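Local coordinates for putative ABC transporter (Thermobispora bispora, PDB 4PE6), which probably binds a carbohydrate or related small polyhydroxy compound as the solute-binding component of an ABC transporter, at residues A[69-74]-A[96-101]. Numbering follows the deposited sequence.
Sequences EQVAQI and QPVIQQ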
# COMPACT_ATOMS: atom_id res chain seq x y z
N GLU A 69 10.75 -16.90 -4.98
CA GLU A 69 9.72 -17.46 -5.86
C GLU A 69 9.22 -16.40 -6.85
O GLU A 69 8.93 -16.72 -7.99
CB GLU A 69 8.57 -18.11 -5.09
CG GLU A 69 7.53 -18.83 -5.98
CD GLU A 69 8.12 -19.82 -7.00
OE1 GLU A 69 9.03 -20.63 -6.65
OE2 GLU A 69 7.65 -19.82 -8.15
N GLN A 70 9.14 -15.14 -6.44
CA GLN A 70 8.75 -14.07 -7.37
C GLN A 70 9.71 -14.00 -8.56
O GLN A 70 9.30 -13.83 -9.71
CB GLN A 70 8.70 -12.71 -6.67
CG GLN A 70 8.21 -11.60 -7.58
CD GLN A 70 7.96 -10.28 -6.90
OE1 GLN A 70 8.55 -9.97 -5.87
NE2 GLN A 70 7.08 -9.45 -7.50
N VAL A 71 11.00 -14.14 -8.28
CA VAL A 71 12.00 -14.09 -9.35
C VAL A 71 11.74 -15.23 -10.33
O VAL A 71 11.73 -15.01 -11.54
CB VAL A 71 13.44 -14.17 -8.78
CG1 VAL A 71 14.43 -14.36 -9.91
CG2 VAL A 71 13.75 -12.90 -7.99
N ALA A 72 11.51 -16.43 -9.81
CA ALA A 72 11.14 -17.57 -10.67
C ALA A 72 9.87 -17.28 -11.47
O ALA A 72 9.81 -17.55 -12.66
CB ALA A 72 10.94 -18.84 -9.84
N GLN A 73 8.86 -16.72 -10.81
CA GLN A 73 7.63 -16.41 -11.51
C GLN A 73 7.82 -15.39 -12.64
O GLN A 73 7.20 -15.50 -13.70
CB GLN A 73 6.58 -15.92 -10.52
CG GLN A 73 6.06 -17.00 -9.60
CD GLN A 73 5.14 -16.45 -8.53
OE1 GLN A 73 5.26 -15.28 -8.12
NE2 GLN A 73 4.22 -17.28 -8.06
N ILE A 74 8.67 -14.40 -12.42
CA ILE A 74 8.92 -13.42 -13.46
C ILE A 74 9.58 -14.09 -14.68
O ILE A 74 9.19 -13.83 -15.81
CB ILE A 74 9.73 -12.23 -12.91
CG1 ILE A 74 8.86 -11.45 -11.91
CG2 ILE A 74 10.22 -11.34 -14.05
CD1 ILE A 74 9.54 -10.28 -11.22
N GLN A 96 16.62 -7.28 -9.03
CA GLN A 96 17.37 -6.43 -9.95
C GLN A 96 17.84 -7.19 -11.20
O GLN A 96 17.66 -6.71 -12.31
CB GLN A 96 18.54 -5.73 -9.25
CG GLN A 96 18.32 -4.26 -8.89
CD GLN A 96 17.31 -4.05 -7.76
OE1 GLN A 96 16.23 -4.62 -7.77
NE2 GLN A 96 17.64 -3.20 -6.83
N PRO A 97 18.44 -8.39 -11.03
CA PRO A 97 18.91 -9.10 -12.22
C PRO A 97 17.77 -9.48 -13.18
O PRO A 97 17.89 -9.29 -14.38
CB PRO A 97 19.60 -10.34 -11.64
CG PRO A 97 20.10 -9.87 -10.30
CD PRO A 97 19.01 -8.96 -9.79
N VAL A 98 16.65 -9.97 -12.66
CA VAL A 98 15.58 -10.38 -13.56
C VAL A 98 14.90 -9.18 -14.19
O VAL A 98 14.41 -9.27 -15.31
CB VAL A 98 14.56 -11.34 -12.91
CG1 VAL A 98 13.61 -10.61 -11.97
CG2 VAL A 98 13.78 -12.09 -13.98
N ILE A 99 14.91 -8.05 -13.48
CA ILE A 99 14.38 -6.81 -14.05
C ILE A 99 15.24 -6.43 -15.24
O ILE A 99 14.73 -6.09 -16.30
CB ILE A 99 14.24 -5.69 -13.00
CG1 ILE A 99 13.04 -5.99 -12.08
CG2 ILE A 99 14.07 -4.33 -13.65
CD1 ILE A 99 12.94 -5.08 -10.86
N GLN A 100 16.56 -6.51 -15.07
CA GLN A 100 17.45 -6.21 -16.18
C GLN A 100 17.28 -7.21 -17.32
O GLN A 100 17.40 -6.85 -18.49
CB GLN A 100 18.89 -6.14 -15.71
CG GLN A 100 19.87 -5.66 -16.77
CD GLN A 100 19.62 -4.23 -17.18
OE1 GLN A 100 19.70 -3.33 -16.35
NE2 GLN A 100 19.30 -4.01 -18.45
N GLN A 101 17.00 -8.47 -16.99
CA GLN A 101 16.75 -9.49 -18.00
C GLN A 101 15.51 -9.14 -18.83
O GLN A 101 15.50 -9.27 -20.06
CB GLN A 101 16.60 -10.87 -17.33
CG GLN A 101 16.31 -12.02 -18.29
CD GLN A 101 16.00 -13.33 -17.59
OE1 GLN A 101 16.48 -13.59 -16.49
NE2 GLN A 101 15.20 -14.17 -18.24
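V98 lays both of its methyl groups against the branched side chain of I74, and this overlap makes up most of the contact between the helices 67-78 and 96-104. CG2 of V98 lies 3.6 Å from CG2 of I74, a close van der Waals contact, while V98 CG1 is 4.0 Å from that same I74 methyl and 4.2 Å from I74 CD1. One I74 methyl is thus met by the two prongs of the valine, and the two side chains cross obliquely. The I74 torsions explain this: with chi1 at -67°, CG2 stands anti to the backbone N and CG1 beside that nitrogen, and the extended chi2 of 177° carries CD1 out to V98 CG1. V71, one turn earlier, adds a looser approach, its CG1 4.3 Å from V98 CB, although the two alpha carbons, 6.7 Å apart, are the nearest pair across the segments. No hydrogen bond links the segments, and the 152 Å² buried between them comes mainly from V98 and I74. Replacing V98 with an alanine would remove both prongs and would probably leave I74 CG2 without its nearest neighbours here, opening a gap between the helices. Beneath the pair, I74 rests on L85 and I87 of strand 84-88, and I99 also touches I87, which ties both helices to one strand. The Q70 amide bonds to the N88 carbonyl at the end of that strand and to the A90 N-H just after it. Two neighbouring helices packed on a parallel sheet, with strand 84-88 joining them in sequence, are characteristic of the Rossmann-like alpha/beta lobes of periplasmic binding proteins.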